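Local coordinates for hypothetical protein (Pseudomonas aeruginosa, PDB 2H9F), which probably isomerises methylaconitate, as a member of the PrpF family of methylaconitate isomerases, at residues P37-A40 with R41-F45. Residues are numbered along the deposited sequence; the frame is centred on the assembly and turned at random.
Sequences PGEA and RDRLF
Two guanidinium groups meet the residues that open this helix, and each turns a face to main chain. One face of Arg41 lies against the start of the segment, with Pro37 N 3.5 Å above its plane and offset toward the rim, while the proline ring runs alongside the arginine near NH1. The long arm reaches back because CG stands anti to the backbone N (chi1 175°) and the chain bends only at its third torsion; its NE then bonds to the carbonyl of Cys34 in the preceding loop. The Arg43 guanidinium, in one of its two deposited conformers, lays a face over the Glu39–Ala40 peptide, with Ala40 N 3.9 Å above its centre. In this conformer the side chains of Glu39 and Arg43 cross at about a right angle, their planar ends 53° apart, but NH1 sits implausibly close to the Glu39 CG methylene, so the details of this placement, including a long salt bridge from Glu39 OE2 to Arg43 NH1, are doubtful. The main polar partner of Arg43 is the C-terminal carboxylate of Phe396, which meets NH2.

Asp42 works one turn on from Gly38. Water 1 accepts from Gly38 N at 2.9 Å and donates to Asp42 OD1 at 2.8 Å, so the amide of the N-cap residue is satisfied through solvent instead of by a direct side-chain bond. The indole NE1 of Trp101 also bonds to Asp42 OD1, which would help fix the carboxylate's rotation. Along the main chain, the ladder starts with Asp42 N to Gly38 O at 3.2 Å and tightens to 2.8 Å between Leu44 N and Ala40 O. The whole is a helix N-terminus, with Gly38 at the N-cap and a water-mediated link to Asp42, opening helix 39–49, which packs through Arg41 and Phe45 on strand 71–77 of the PrpF fold.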
loop_
_atom_site.group_PDB
_atom_site.type_symbol
_atom_site.label_atom_id
_atom_site.label_comp_id
_atom_site.label_asym_id
_atom_site.label_seq_id
_atom_site.Cartn_x
_atom_site.Cartn_y
_atom_site.Cartn_z
ATOM N N PRO A 37 2.777 -6.698 -27.214
ATOM C CA PRO A 37 2.014 -7.396 -26.218
ATOM C C PRO A 37 2.399 -8.852 -26.174
ATOM O O PRO A 37 2.761 -9.435 -27.195
ATOM C CB PRO A 37 0.578 -7.233 -26.687
ATOM C CG PRO A 37 0.587 -6.174 -27.705
ATOM C CD PRO A 37 1.934 -6.174 -28.299
ATOM N N GLY A 38 2.342 -9.453 -25.004
ATOM C CA GLY A 38 2.708 -10.857 -24.887
ATOM C C GLY A 38 2.997 -11.281 -23.463
ATOM O O GLY A 38 2.869 -10.529 -22.532
ATOM N N GLU A 39 3.405 -12.523 -23.316
ATOM C CA GLU A 39 3.733 -13.085 -22.023
ATOM C C GLU A 39 4.925 -12.364 -21.364
ATOM O O GLU A 39 4.858 -12.085 -20.181
ATOM C CB GLU A 39 3.934 -14.607 -22.177
ATOM C CG GLU A 39 4.372 -15.408 -20.898
ATOM C CD GLU A 39 3.281 -15.609 -19.792
ATOM O OE1 GLU A 39 2.048 -15.515 -20.115
ATOM O OE2 GLU A 39 3.695 -15.861 -18.607
ATOM N N ALA A 40 5.972 -11.991 -22.111
ATOM C CA ALA A 40 7.127 -11.304 -21.509
ATOM C C ALA A 40 6.693 -10.009 -20.866
ATOM O O ALA A 40 7.102 -9.655 -19.756
ATOM C CB ALA A 40 8.189 -11.053 -22.540
ATOM N N ARG A 41 5.857 -9.261 -21.568
ATOM C CA ARG A 41 5.434 -7.953 -21.072
ATOM C C ARG A 41 4.639 -8.110 -19.760
ATOM O O ARG A 41 4.819 -7.381 -18.774
ATOM C CB ARG A 41 4.578 -7.251 -22.149
ATOM C CG ARG A 41 4.011 -5.950 -21.635
ATOM C CD ARG A 41 3.107 -5.269 -22.633
ATOM N NE ARG A 41 3.899 -4.656 -23.678
ATOM C CZ ARG A 41 3.396 -4.056 -24.754
ATOM N NH1 ARG A 41 2.080 -3.925 -24.923
ATOM N NH2 ARG A 41 4.231 -3.528 -25.628
ATOM N N ASP A 42 3.731 -9.063 -19.779
ATOM C CA ASP A 42 2.833 -9.361 -18.652
ATOM C C ASP A 42 3.686 -9.751 -17.457
ATOM O O ASP A 42 3.544 -9.157 -16.375
ATOM C CB ASP A 42 1.848 -10.489 -19.090
ATOM C CG ASP A 42 0.673 -9.963 -19.941
ATOM O OD1 ASP A 42 0.724 -8.803 -20.399
ATOM O OD2 ASP A 42 -0.291 -10.738 -20.158
ATOM N N ARG A 43 4.641 -10.668 -17.667
ATOM C CA ARG A 43 5.596 -11.106 -16.620
ATOM C C ARG A 43 6.385 -9.928 -16.065
ATOM O O ARG A 43 6.572 -9.772 -14.816
ATOM C CB ARG A 43 6.591 -12.137 -17.204
ATOM C CG ARG A 43 5.987 -13.407 -17.764
ATOM C CD ARG A 43 7.024 -14.539 -18.011
ATOM N NE ARG A 43 7.920 -14.320 -19.159
ATOM C CZ ARG A 43 7.841 -14.980 -20.318
ATOM N NH1 ARG A 43 6.908 -15.899 -20.502
ATOM N NH2 ARG A 43 8.675 -14.717 -21.311
ATOM N N LEU A 44 6.858 -9.072 -16.980
ATOM C CA LEU A 44 7.646 -7.929 -16.557
ATOM C C LEU A 44 6.845 -7.083 -15.568
ATOM O O LEU A 44 7.322 -6.764 -14.480
ATOM C CB LEU A 44 8.124 -7.068 -17.735
ATOM C CG LEU A 44 8.812 -5.755 -17.277
ATOM C CD1 LEU A 44 10.091 -6.043 -16.540
ATOM C CD2 LEU A 44 9.065 -4.794 -18.464
ATOM N N PHE A 45 5.614 -6.753 -15.945
ATOM C CA PHE A 45 4.785 -5.878 -15.142
ATOM C C PHE A 45 4.320 -6.509 -13.824
ATOM O O PHE A 45 4.281 -5.857 -12.771
ATOM C CB PHE A 45 3.626 -5.382 -15.991
ATOM C CG PHE A 45 4.039 -4.400 -17.072
ATOM C CD1 PHE A 45 5.313 -3.858 -17.108
ATOM C CD2 PHE A 45 3.117 -3.943 -17.979
ATOM C CE1 PHE A 45 5.674 -2.980 -18.076
ATOM C CE2 PHE A 45 3.468 -3.017 -18.913
ATOM C CZ PHE A 45 4.758 -2.567 -18.996
HETATM O O HOH W 1 0.678 -7.927 -23.110
#